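Local coordinates for water-soluble chlorophyll protein (Brassicaceae, PDB 5HPZ) that binds chlorophyll in a water-soluble assembly of four chains, and belongs by fold to the Kunitz-type protease inhibitor family, at residues L38-T46 / W87-W97; Y135-T146 / L157-F168. All blocks are in the same frame, centred on the assembly; numbering follows the deposited sequence. Where two conformers were deposited one is given.

In the fold
From the N terminus, the chain enters interaction 1 at 38-46, which leads into strand 44-47, and forty residues later returns at 87-97, the loop before strand 97-99. A disulfide locks that first closure beside a chlorophyll. Only afterwards does interaction 2 begin: strand 142-148 pairs with 155-160 as a beta hairpin, ten residues lying between the segments, and the chain past that hairpin folds back to strand 135-139. The two contacts therefore lie in series, with neither nesting nor crossing, and their centres are about 21 Å apart. They still touch: Ile45 O lies 2.9 Å from Leu157 N, a probable hydrogen bond, and Trp97 packs on Leu137 and Leu157. Pigment-side loops are thus tied to the four-stranded sheet.

Interaction 1: residues L38-T46 / W87-W97; sequences LPFCPLGIT and WPVCNELSKLW. With 68G (13'2-hydroxyl-Chlorophyll a), chain C.
The indole of Trp97 takes Ile45 squarely on one face: CD1 of Ile45 stands 3.5 Å from the centroid of the five-membered ring and 11° off its normal, a CH-pi contact. In Ile45, CG1 lies beside the backbone N and the chain runs on extended (chi2 174°), carrying CD1 out to the ring; the two side chains cross at about a right angle. Trp87, by contrast, has a partner on each face. The chlorophyll methyl CMC sits 4.0 Å above one face, offset toward the rim, and CG of Lys95 lies over the centre of the opposite face; in plane at the edge is ND2 of Asn91, which also donates to Trp87 O (2.7 Å). The ring of Phe40 meets Cys90 SG at its edge, a sulfur-aromatic contact, with Phe40 CD1 4.1 Å from that sulfur.

Leu43 stands between Trp87 and the pigment, its two branches dividing the work. Its CD1 approaches Trp87 CZ2 (4.1 Å) and the macrocycle, while CD2 lies 3.7 Å from CAB of the chlorophyll vinyl group. Beside it, the Cys41-Cys90 disulfide (SG to SG 2.0 Å, chi3 -92°) is the covalent link, and Pro42 CB rests against Leu93 CD1 at 3.7 Å. Otherwise the two segments meet through apolar packing.

Trp97 also packs on Leu157 and Phe82, and an alanine here would probably leave the Ile45 methyl without its aromatic face and a gap where the indole now fills the space beside Leu157 and Phe82. Joining two separate loops by a disulfide is characteristic of Kunitz-type beta-trefoil proteins, and Cys41-Cys90 is probably the counterpart of the first disulfide of those inhibitors. Here the joined loops supply Leu43 and Trp87 to the chlorophyll pocket, near the vinyl, CMC and CAC substituents of the pigment.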
loop_
_atom_site.group_PDB
_atom_site.type_symbol
_atom_site.label_atom_id
_atom_site.label_comp_id
_atom_site.label_asym_id
_atom_site.label_seq_id
_atom_site.Cartn_x
_atom_site.Cartn_y
_atom_site.Cartn_z
ATOM N N LEU A 38 -8.971 -4.715 -0.337
ATOM C CA LEU A 38 -8.744 -5.759 -1.323
ATOM C C LEU A 38 -10.051 -6.554 -1.458
ATOM O O LEU A 38 -10.559 -7.064 -0.437
ATOM C CB LEU A 38 -7.623 -6.640 -0.834
ATOM C CG LEU A 38 -6.754 -7.367 -1.849
ATOM C CD1 LEU A 38 -5.999 -6.385 -2.714
ATOM C CD2 LEU A 38 -5.774 -8.274 -1.132
ATOM N N PRO A 39 -10.637 -6.623 -2.660
ATOM C CA PRO A 39 -10.196 -5.902 -3.865
ATOM C C PRO A 39 -10.294 -4.358 -3.742
ATOM O O PRO A 39 -11.062 -3.853 -2.948
ATOM C CB PRO A 39 -11.166 -6.446 -4.976
ATOM C CG PRO A 39 -12.370 -6.895 -4.189
ATOM C CD PRO A 39 -11.833 -7.450 -2.916
ATOM N N PHE A 40 -9.440 -3.611 -4.446
ATOM C CA PHE A 40 -9.490 -2.127 -4.358
ATOM C C PHE A 40 -10.269 -1.497 -5.555
ATOM O O PHE A 40 -10.443 -0.263 -5.606
ATOM C CB PHE A 40 -8.086 -1.508 -4.180
ATOM C CG PHE A 40 -7.071 -2.072 -5.119
ATOM C CD1 PHE A 40 -7.150 -1.799 -6.495
ATOM C CD2 PHE A 40 -6.054 -2.896 -4.651
ATOM C CE1 PHE A 40 -6.250 -2.361 -7.375
ATOM C CE2 PHE A 40 -5.126 -3.437 -5.529
ATOM C CZ PHE A 40 -5.241 -3.183 -6.893
ATOM N N CYS A 41 -10.728 -2.343 -6.480
ATOM C CA CYS A 41 -11.584 -1.948 -7.593
ATOM C C CYS A 41 -13.020 -2.393 -7.318
ATOM O O CYS A 41 -13.207 -3.451 -6.782
ATOM C CB CYS A 41 -11.130 -2.687 -8.825
ATOM S SG CYS A 41 -9.438 -2.333 -9.289
ATOM N N PRO A 42 -14.021 -1.646 -7.737
ATOM C CA PRO A 42 -13.890 -0.282 -8.300
ATOM C C PRO A 42 -13.492 0.756 -7.273
ATOM O O PRO A 42 -13.762 0.588 -6.097
ATOM C CB PRO A 42 -15.327 0.057 -8.758
ATOM C CG PRO A 42 -16.229 -0.843 -7.963
ATOM C CD PRO A 42 -15.434 -2.031 -7.454
ATOM N N LEU A 43 -12.781 1.770 -7.735
ATOM C CA LEU A 43 -12.362 2.896 -6.963
ATOM C C LEU A 43 -13.546 3.745 -6.542
ATOM O O LEU A 43 -14.615 3.786 -7.233
ATOM C CB LEU A 43 -11.456 3.778 -7.805
ATOM C CG LEU A 43 -10.157 3.117 -8.231
ATOM C CD1 LEU A 43 -9.441 4.085 -9.136
ATOM C CD2 LEU A 43 -9.262 2.775 -7.017
ATOM N N GLY A 44 -13.354 4.460 -5.427
ATOM C CA GLY A 44 -14.338 5.414 -4.953
ATOM C C GLY A 44 -13.904 6.782 -5.366
ATOM O O GLY A 44 -12.877 6.949 -6.040
ATOM N N ILE A 45 -14.660 7.776 -4.917
ATOM C CA ILE A 45 -14.378 9.149 -5.151
ATOM C C ILE A 45 -14.356 9.912 -3.825
ATOM O O ILE A 45 -15.278 9.795 -3.019
ATOM C CB ILE A 45 -15.421 9.782 -6.087
ATOM C CG1 ILE A 45 -15.589 8.926 -7.338
ATOM C CG2 ILE A 45 -14.988 11.197 -6.405
ATOM C CD1 ILE A 45 -16.700 9.391 -8.263
ATOM N N THR A 46 -13.258 10.614 -3.557
ATOM C CA THR A 46 -13.146 11.417 -2.337
ATOM C C THR A 46 -12.773 12.819 -2.658
ATOM O O THR A 46 -12.280 13.107 -3.764
ATOM C CB THR A 46 -12.096 10.916 -1.323
ATOM O OG1 THR A 46 -10.761 10.922 -1.903
ATOM C CG2 THR A 46 -12.472 9.565 -0.818
ATOM N N TRP A 87 -3.876 5.677 -15.960
ATOM C CA TRP A 87 -4.834 4.972 -15.218
ATOM C C TRP A 87 -4.320 3.587 -14.859
ATOM O O TRP A 87 -4.674 2.591 -15.483
ATOM C CB TRP A 87 -6.116 4.909 -16.024
ATOM C CG TRP A 87 -7.277 4.622 -15.160
ATOM C CD1 TRP A 87 -7.851 3.407 -14.911
ATOM C CD2 TRP A 87 -8.043 5.588 -14.439
ATOM N NE1 TRP A 87 -8.926 3.558 -14.065
ATOM C CE2 TRP A 87 -9.057 4.891 -13.756
ATOM C CE3 TRP A 87 -7.954 6.986 -14.291
ATOM C CZ2 TRP A 87 -9.982 5.535 -12.946
ATOM C CZ3 TRP A 87 -8.893 7.634 -13.464
ATOM C CH2 TRP A 87 -9.853 6.915 -12.796
ATOM N N PRO A 88 -3.559 3.490 -13.765
ATOM C CA PRO A 88 -2.755 2.270 -13.674
ATOM C C PRO A 88 -3.402 1.107 -12.937
ATOM O O PRO A 88 -2.740 0.092 -12.731
ATOM C CB PRO A 88 -1.514 2.734 -12.891
ATOM C CG PRO A 88 -1.984 3.938 -12.109
ATOM C CD PRO A 88 -3.040 4.587 -12.943
ATOM N N VAL A 89 -4.640 1.270 -12.467
ATOM C CA VAL A 89 -5.374 0.177 -11.852
ATOM C C VAL A 89 -6.814 0.192 -12.322
ATOM O O VAL A 89 -7.299 1.189 -12.929
ATOM C CB VAL A 89 -5.358 0.247 -10.321
ATOM C CG1 VAL A 89 -3.956 -0.070 -9.830
ATOM C CG2 VAL A 89 -5.849 1.620 -9.847
ATOM N N CYS A 90 -7.470 -0.926 -12.056
ATOM C CA CYS A 90 -8.869 -1.082 -12.316
ATOM C C CYS A 90 -9.207 -0.912 -13.802
ATOM O O CYS A 90 -10.232 -0.322 -14.143
ATOM C CB CYS A 90 -9.699 -0.131 -11.441
ATOM S SG CYS A 90 -9.388 -0.372 -9.668
ATOM N N ASN A 91 -8.358 -1.457 -14.677
ATOM C CA ASN A 91 -8.430 -1.122 -16.107
ATOM C C ASN A 91 -9.550 -1.788 -16.885
ATOM O O ASN A 91 -9.926 -1.347 -17.956
ATOM C CB ASN A 91 -7.105 -1.482 -16.736
ATOM C CG ASN A 91 -6.038 -0.526 -16.335
ATOM O OD1 ASN A 91 -5.044 -0.890 -15.665
ATOM N ND2 ASN A 91 -6.244 0.740 -16.706
ATOM N N GLU A 92 -10.038 -2.890 -16.375
ATOM C CA GLU A 92 -11.187 -3.551 -16.941
ATOM C C GLU A 92 -12.480 -2.796 -16.653
ATOM O O GLU A 92 -13.536 -3.261 -17.067
ATOM C CB GLU A 92 -11.291 -4.984 -16.384
ATOM C CG GLU A 92 -11.518 -5.094 -14.853
ATOM C CD GLU A 92 -10.532 -4.258 -13.985
ATOM O OE1 GLU A 92 -9.390 -3.975 -14.426
ATOM O OE2 GLU A 92 -10.883 -3.855 -12.863
ATOM N N LEU A 93 -12.421 -1.648 -15.943
ATOM C CA LEU A 93 -13.632 -0.857 -15.696
ATOM C C LEU A 93 -13.448 0.495 -16.310
ATOM O O LEU A 93 -12.336 0.973 -16.392
ATOM C CB LEU A 93 -13.915 -0.706 -14.183
ATOM C CG LEU A 93 -14.257 -1.937 -13.345
ATOM C CD1 LEU A 93 -14.204 -1.636 -11.847
ATOM C CD2 LEU A 93 -15.633 -2.463 -13.725
ATOM N N SER A 94 -14.538 1.160 -16.683
ATOM C CA SER A 94 -14.425 2.518 -17.223
ATOM C C SER A 94 -13.976 3.551 -16.194
ATOM O O SER A 94 -13.721 3.239 -15.054
ATOM C CB SER A 94 -15.762 2.973 -17.760
ATOM O OG SER A 94 -16.680 3.349 -16.739
ATOM N N LYS A 95 -13.927 4.796 -16.637
ATOM C CA LYS A 95 -13.749 5.957 -15.788
ATOM C C LYS A 95 -15.082 6.736 -15.549
ATOM O O LYS A 95 -15.059 7.900 -15.220
ATOM C CB LYS A 95 -12.694 6.832 -16.447
ATOM C CG LYS A 95 -11.412 6.041 -16.809
ATOM C CD LYS A 95 -10.319 6.922 -17.413
ATOM C CE LYS A 95 -9.261 6.122 -18.168
ATOM N NZ LYS A 95 -8.203 7.040 -18.693
ATOM N N LEU A 96 -16.220 6.124 -15.815
ATOM C CA LEU A 96 -17.502 6.806 -15.607
ATOM C C LEU A 96 -17.913 6.695 -14.148
ATOM O O LEU A 96 -17.822 5.609 -13.571
ATOM C CB LEU A 96 -18.644 6.177 -16.400
ATOM C CG LEU A 96 -18.622 6.308 -17.914
ATOM C CD1 LEU A 96 -20.033 6.067 -18.391
ATOM C CD2 LEU A 96 -18.151 7.670 -18.362
ATOM N N TRP A 97 -18.402 7.807 -13.597
ATOM C CA TRP A 97 -19.022 7.797 -12.285
ATOM C C TRP A 97 -20.251 6.974 -12.371
ATOM O O TRP A 97 -20.931 6.951 -13.410
ATOM C CB TRP A 97 -19.408 9.205 -11.824
ATOM C CG TRP A 97 -18.277 10.183 -11.584
ATOM C CD1 TRP A 97 -17.017 10.155 -12.075
ATOM C CD2 TRP A 97 -18.331 11.302 -10.707
ATOM N NE1 TRP A 97 -16.298 11.235 -11.604
ATOM C CE2 TRP A 97 -17.081 11.935 -10.743
ATOM C CE3 TRP A 97 -19.335 11.842 -9.913
ATOM C CZ2 TRP A 97 -16.797 13.075 -9.980
ATOM C CZ3 TRP A 97 -19.064 12.944 -9.180
ATOM C CH2 TRP A 97 -17.827 13.555 -9.203
HETATM C C1 68G C . -4.305 12.912 1.162
HETATM C C2 68G C . -2.797 12.672 1.023
HETATM C C3 68G C . -2.188 11.719 1.955
HETATM C C4 68G C . -3.134 11.154 2.965
HETATM C C5 68G C . -0.691 11.406 2.019
HETATM C C6 68G C . -0.244 10.486 0.928
HETATM C C7 68G C . -0.980 9.189 0.891
HETATM C C8 68G C . -0.096 8.267 0.076
HETATM C C9 68G C . 0.009 8.662 -1.417
HETATM C C10 68G C . -0.705 6.889 0.122
HETATM C C11 68G C . 0.147 6.100 1.025
HETATM C C12 68G C . -0.432 4.702 0.856
HETATM C C13 68G C . -0.604 4.156 2.273
HETATM C C14 68G C . 0.742 4.175 3.048
HETATM C C15 68G C . -1.170 2.728 2.126
HETATM C C16 68G C . -1.892 2.297 3.400
HETATM C C17 68G C . -2.397 0.911 3.034
HETATM C C18 68G C . -3.067 0.399 4.263
HETATM C C19 68G C . -4.113 -0.611 3.855
HETATM C C20 68G C . -1.999 -0.338 5.073
HETATM O O2A 68G C . -5.124 11.703 1.000
HETATM C CGA 68G C . -6.325 12.138 0.534
HETATM O O1A 68G C . -6.689 13.324 0.485
HETATM C CBA 68G C . -7.192 11.059 -0.009
HETATM C CAA 68G C . -6.964 11.059 -1.556
HETATM C C2A 68G C . -5.558 10.515 -1.984
HETATM C C3A 68G C . -5.510 9.071 -1.699
HETATM C CMA 68G C . -4.108 8.814 -1.236
HETATM C C4A 68G C . -5.691 8.364 -2.969
HETATM C CHB 68G C . -5.734 7.046 -3.154
HETATM N NA 68G C . -5.696 9.284 -3.907
HETATM C C1A 68G C . -5.529 10.521 -3.419
HETATM C CHA 68G C . -5.412 11.584 -4.232
HETATM C CBD 68G C . -5.101 12.958 -3.942
HETATM C CGD 68G C . -3.850 13.098 -3.209
HETATM O O1D 68G C . -3.749 13.821 -2.190
HETATM O O2D 68G C . -2.792 12.395 -3.668
HETATM C CED 68G C . -1.632 12.574 -2.886
HETATM O O 68G C . -6.006 13.596 -3.123
HETATM C CAD 68G C . -5.042 13.609 -5.222
HETATM O OBD 68G C . -4.861 14.854 -5.370
HETATM C C3D 68G C . -5.260 12.675 -6.197
HETATM C C2D 68G C . -5.374 12.343 -7.513
HETATM C CMD 68G C . -5.243 13.220 -8.555
HETATM C C4D 68G C . -5.459 11.514 -5.572
HETATM N ND 68G C . -5.655 10.513 -6.413
HETATM C C1D 68G C . -5.607 11.021 -7.658
HETATM C CHD 68G C . -5.765 10.277 -8.820
HETATM C C4C 68G C . -5.914 8.952 -9.010
HETATM N NC 68G C . -6.060 8.073 -7.972
HETATM MG MG 68G C . -5.978 8.570 -5.987
HETATM C C3C 68G C . -6.014 8.197 -10.147
HETATM C CAC 68G C . -5.930 8.689 -11.575
HETATM C CBC 68G C . -4.389 8.770 -11.856
HETATM C C2C 68G C . -6.183 6.904 -9.795
HETATM C CMC 68G C . -6.309 5.884 -10.674
HETATM C C1C 68G C . -6.209 6.815 -8.432
HETATM C CHC 68G C . -6.338 5.749 -7.628
HETATM C C4B 68G C . -6.070 5.620 -6.309
HETATM N NB 68G C . -6.097 6.648 -5.450
HETATM C C1B 68G C . -5.793 6.220 -4.226
HETATM C C2B 68G C . -5.557 4.881 -4.322
HETATM C CMB 68G C . -5.209 4.076 -3.287
HETATM C C3B 68G C . -5.784 4.513 -5.594
HETATM C CAB 68G C . -5.661 3.337 -6.233
HETATM C CBB 68G C . -5.753 1.950 -5.633
#

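Interaction 2: residues Y135-T146 / L157-F168; sequences YKLTTSSGTVGT and LIATNDDAKTLF
Thr143 and Thr160 exchange a pair of backbone bonds, Thr143 N to Thr160 O and Thr160 N to Thr143 O, each 2.8 Å; Gly145 and Ile158 form the next such pair, Gly145 N to Ile158 O and Ile158 N to Gly145 O. These hydrogen-bonded pairs set the antiparallel register of strands 142-146 and 157-160. The Ile158 N-H is nearly straight toward Gly145 O (169°) although it comes from above the carbonyl plane. On the face shared by Val144 and Leu157, CG1 of the valine packs 3.7 Å from CD2 of the leucine.

On the side of strand 142-146 turned from 157-160, Val144 N is taken by Leu137 O, and Val144 O and Thr146 N are met by the returning chain. Leu167 N donates to Val144 O at 3.1 Å, in the carbonyl plane and on a lone pair, while Thr146 N donates to Lys165 O. Between these two bonds Lys165 O comes within 2.9 Å of Gly145 CA, where a side chain would collide with it. Water extends the network: one molecule accepts from Leu137 N (2.9 Å) and faces both Val144 O and Leu167 O, and a second donates to Lys165 O and lies 2.6 Å from Thr146 OG1.

Side-chain hydroxyls settle the turns. With chi1 at 68°, Thr139 OG1 sits between its own N and carbonyl carbon and donates to Gly142 O (2.7 Å), which also receives Thr139 N. Thr160 OG1 accepts from Asp162 N in an ST turn and is hydrogen-bonded to Glu108, which also forms a salt bridge with Lys165.

Because most of the binding is backbone to backbone or through water, this hairpin and the chain folded back on it probably depend chiefly on main-chain geometry, with glycine required by the geometry at Gly142 and Gly145, and the hydroxyls of Thr139 and Thr160 bonding at the turns.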
loop_
_atom_site.group_PDB
_atom_site.type_symbol
_atom_site.label_atom_id
_atom_site.label_comp_id
_atom_site.label_asym_id
_atom_site.label_seq_id
_atom_site.Cartn_x
_atom_site.Cartn_y
_atom_site.Cartn_z
ATOM N N TYR A 135 -23.520 24.357 -7.354
ATOM C CA TYR A 135 -24.446 23.346 -7.828
ATOM C C TYR A 135 -24.444 22.136 -6.931
ATOM O O TYR A 135 -23.631 22.017 -5.978
ATOM C CB TYR A 135 -24.092 22.953 -9.252
ATOM C CG TYR A 135 -24.175 24.104 -10.235
ATOM C CD1 TYR A 135 -23.073 24.916 -10.475
ATOM C CD2 TYR A 135 -25.350 24.407 -10.878
ATOM C CE1 TYR A 135 -23.139 25.974 -11.370
ATOM C CE2 TYR A 135 -25.441 25.474 -11.779
ATOM C CZ TYR A 135 -24.335 26.251 -12.007
ATOM O OH TYR A 135 -24.392 27.288 -12.899
ATOM N N LYS A 136 -25.383 21.251 -7.203
ATOM C CA LYS A 136 -25.367 19.932 -6.611
ATOM C C LYS A 136 -25.563 18.966 -7.739
ATOM O O LYS A 136 -25.938 19.385 -8.843
ATOM C CB LYS A 136 -26.457 19.748 -5.562
ATOM C CG LYS A 136 -27.842 19.876 -6.134
ATOM C CD LYS A 136 -28.929 19.699 -5.083
ATOM C CE LYS A 136 -30.247 20.086 -5.713
ATOM N NZ LYS A 136 -31.386 19.804 -4.817
ATOM N N LEU A 137 -25.224 17.707 -7.463
ATOM C CA LEU A 137 -25.390 16.585 -8.398
ATOM C C LEU A 137 -26.373 15.608 -7.857
ATOM O O LEU A 137 -26.348 15.320 -6.661
ATOM C CB LEU A 137 -24.083 15.883 -8.570
ATOM C CG LEU A 137 -22.881 16.755 -8.932
ATOM C CD1 LEU A 137 -21.646 15.891 -8.764
ATOM C CD2 LEU A 137 -23.050 17.233 -10.354
ATOM N N THR A 138 -27.269 15.131 -8.710
ATOM C CA THR A 138 -28.221 14.117 -8.313
ATOM C C THR A 138 -28.115 12.889 -9.205
ATOM O O THR A 138 -27.471 12.909 -10.267
ATOM C CB THR A 138 -29.714 14.587 -8.357
ATOM O OG1 THR A 138 -30.101 14.790 -9.710
ATOM C CG2 THR A 138 -29.996 15.856 -7.577
ATOM N N THR A 139 -28.719 11.818 -8.715
ATOM C CA THR A 139 -28.827 10.508 -9.364
ATOM C C THR A 139 -30.183 9.941 -9.003
ATOM O O THR A 139 -30.833 10.390 -8.034
ATOM C CB THR A 139 -27.843 9.442 -8.800
ATOM O OG1 THR A 139 -28.203 9.104 -7.444
ATOM C CG2 THR A 139 -26.429 9.969 -8.814
ATOM N N SER A 140 -30.578 8.878 -9.687
ATOM C CA SER A 140 -31.840 8.259 -9.336
ATOM C C SER A 140 -31.748 7.545 -7.986
ATOM O O SER A 140 -32.764 7.154 -7.411
ATOM C CB SER A 140 -32.235 7.293 -10.417
ATOM O OG SER A 140 -31.281 6.247 -10.544
ATOM N N SER A 141 -30.550 7.361 -7.432
ATOM C CA SER A 141 -30.502 6.825 -6.044
ATOM C C SER A 141 -30.430 7.914 -4.959
ATOM O O SER A 141 -30.267 7.602 -3.801
ATOM C CB SER A 141 -29.349 5.827 -5.861
ATOM O OG SER A 141 -29.108 5.105 -7.059
ATOM N N GLY A 142 -30.533 9.180 -5.316
ATOM C CA GLY A 142 -30.361 10.214 -4.307
ATOM C C GLY A 142 -29.387 11.258 -4.772
ATOM O O GLY A 142 -28.760 11.138 -5.813
ATOM N N THR A 143 -29.227 12.275 -3.955
ATOM C CA THR A 143 -28.347 13.352 -4.213
ATOM C C THR A 143 -26.961 12.927 -3.831
ATOM O O THR A 143 -26.773 12.124 -2.901
ATOM C CB THR A 143 -28.777 14.536 -3.354
ATOM O OG1 THR A 143 -30.098 14.849 -3.741
ATOM C CG2 THR A 143 -27.894 15.750 -3.573
ATOM N N VAL A 144 -25.968 13.441 -4.544
ATOM C CA VAL A 144 -24.630 13.115 -4.168
ATOM C C VAL A 144 -24.314 13.874 -2.842
ATOM O O VAL A 144 -24.397 15.120 -2.774
ATOM C CB VAL A 144 -23.646 13.476 -5.297
ATOM C CG1 VAL A 144 -22.219 13.362 -4.814
ATOM C CG2 VAL A 144 -23.910 12.572 -6.499
ATOM N N GLY A 145 -23.976 13.143 -1.802
ATOM C CA GLY A 145 -23.426 13.779 -0.588
ATOM C C GLY A 145 -22.096 13.181 -0.182
ATOM O O GLY A 145 -21.489 12.437 -0.953
ATOM N N THR A 146 -21.666 13.453 1.047
ATOM C CA THR A 146 -20.488 12.777 1.592
ATOM C C THR A 146 -20.705 12.258 3.003
ATOM O O THR A 146 -21.647 12.704 3.712
ATOM C CB THR A 146 -19.254 13.722 1.568
ATOM O OG1 THR A 146 -19.457 14.800 2.471
ATOM C CG2 THR A 146 -19.024 14.321 0.165
ATOM N N LEU A 157 -17.692 10.325 -1.479
ATOM C CA LEU A 157 -18.962 10.535 -2.125
ATOM C C LEU A 157 -19.816 9.357 -1.988
ATOM O O LEU A 157 -19.388 8.248 -2.276
ATOM C CB LEU A 157 -18.841 10.857 -3.611
ATOM C CG LEU A 157 -18.669 12.324 -3.949
ATOM C CD1 LEU A 157 -17.372 12.905 -3.350
ATOM C CD2 LEU A 157 -18.704 12.504 -5.438
ATOM N N ILE A 158 -21.071 9.621 -1.602
ATOM C CA ILE A 158 -22.165 8.656 -1.628
ATOM C C ILE A 158 -23.434 9.254 -2.229
ATOM O O ILE A 158 -23.528 10.449 -2.458
ATOM C CB ILE A 158 -22.509 8.208 -0.220
ATOM C CG1 ILE A 158 -22.967 9.428 0.583
ATOM C CG2 ILE A 158 -21.322 7.460 0.387
ATOM C CD1 ILE A 158 -22.959 9.211 2.067
ATOM N N ALA A 159 -24.409 8.417 -2.547
ATOM C CA ALA A 159 -25.747 8.878 -2.873
ATOM C C ALA A 159 -26.665 8.766 -1.650
ATOM O O ALA A 159 -26.734 7.742 -0.992
ATOM C CB ALA A 159 -26.358 8.116 -4.062
ATOM N N THR A 160 -27.398 9.839 -1.382
ATOM C CA THR A 160 -28.158 9.931 -0.155
ATOM C C THR A 160 -29.377 10.804 -0.396
ATOM O O THR A 160 -29.355 11.700 -1.243
ATOM C CB THR A 160 -27.299 10.580 0.945
ATOM O OG1 THR A 160 -28.003 10.575 2.177
ATOM C CG2 THR A 160 -26.956 12.013 0.626
ATOM N N ASN A 161 -30.448 10.551 0.342
ATOM C CA ASN A 161 -31.548 11.497 0.379
ATOM C C ASN A 161 -31.600 12.278 1.687
ATOM O O ASN A 161 -32.598 12.922 1.954
ATOM C CB ASN A 161 -32.864 10.765 0.113
ATOM C CG ASN A 161 -32.928 10.217 -1.292
ATOM O OD1 ASN A 161 -32.872 10.969 -2.266
ATOM N ND2 ASN A 161 -33.037 8.921 -1.409
ATOM N N ASP A 162 -30.545 12.219 2.490
ATOM C CA ASP A 162 -30.397 13.113 3.631
ATOM C C ASP A 162 -29.885 14.485 3.194
ATOM O O ASP A 162 -28.693 14.637 2.802
ATOM C CB ASP A 162 -29.453 12.481 4.612
ATOM C CG ASP A 162 -29.257 13.291 5.850
ATOM O OD1 ASP A 162 -29.569 14.507 5.885
ATOM O OD2 ASP A 162 -28.728 12.666 6.783
ATOM N N ASP A 163 -30.779 15.470 3.257
ATOM C CA ASP A 163 -30.505 16.822 2.785
ATOM C C ASP A 163 -29.282 17.450 3.504
ATOM O O ASP A 163 -28.599 18.298 2.933
ATOM C CB ASP A 163 -31.736 17.763 2.993
ATOM C CG ASP A 163 -32.912 17.484 2.027
ATOM O OD1 ASP A 163 -32.769 16.738 1.036
ATOM O OD2 ASP A 163 -34.016 18.050 2.234
ATOM N N ALA A 164 -29.026 17.078 4.755
ATOM C CA ALA A 164 -27.900 17.669 5.478
ATOM C C ALA A 164 -26.524 17.149 4.915
ATOM O O ALA A 164 -25.457 17.684 5.233
ATOM C CB ALA A 164 -28.019 17.355 6.948
ATOM N N LYS A 165 -26.555 16.108 4.079
ATOM C CA LYS A 165 -25.333 15.556 3.563
ATOM C C LYS A 165 -24.969 16.002 2.157
ATOM O O LYS A 165 -23.910 15.611 1.648
ATOM C CB LYS A 165 -25.362 14.060 3.618
ATOM C CG LYS A 165 -25.284 13.528 5.025
ATOM C CD LYS A 165 -25.177 12.041 4.913
ATOM C CE LYS A 165 -25.315 11.444 6.285
ATOM N NZ LYS A 165 -25.960 10.133 6.173
ATOM N N THR A 166 -25.800 16.831 1.542
ATOM C CA THR A 166 -25.552 17.264 0.158
ATOM C C THR A 166 -24.172 17.895 -0.018
ATOM O O THR A 166 -23.702 18.636 0.839
ATOM C CB THR A 166 -26.637 18.228 -0.256
ATOM O OG1 THR A 166 -27.859 17.484 -0.247
ATOM C CG2 THR A 166 -26.394 18.790 -1.678
ATOM N N LEU A 167 -23.520 17.532 -1.112
ATOM C CA LEU A 167 -22.232 18.103 -1.491
ATOM C C LEU A 167 -22.456 19.228 -2.465
ATOM O O LEU A 167 -22.938 18.989 -3.572
ATOM C CB LEU A 167 -21.345 17.028 -2.127
ATOM C CG LEU A 167 -19.974 17.594 -2.575
ATOM C CD1 LEU A 167 -19.151 18.088 -1.385
ATOM C CD2 LEU A 167 -19.269 16.451 -3.305
ATOM N N PHE A 168 -22.085 20.443 -2.064
ATOM C CA PHE A 168 -22.187 21.601 -2.921
ATOM C C PHE A 168 -20.860 21.852 -3.630
ATOM O O PHE A 168 -19.799 21.878 -2.981
ATOM C CB PHE A 168 -22.681 22.814 -2.106
ATOM C CG PHE A 168 -24.046 22.592 -1.512
ATOM C CD1 PHE A 168 -25.169 22.571 -2.322
ATOM C CD2 PHE A 168 -24.205 22.357 -0.146
ATOM C CE1 PHE A 168 -26.425 22.345 -1.785
ATOM C CE2 PHE A 168 -25.463 22.109 0.385
ATOM C CZ PHE A 168 -26.571 22.119 -0.427
HETATM O O HOH W 1 -24.153 17.054 -4.863
HETATM O O HOH W 2 -21.124 16.651 1.813
#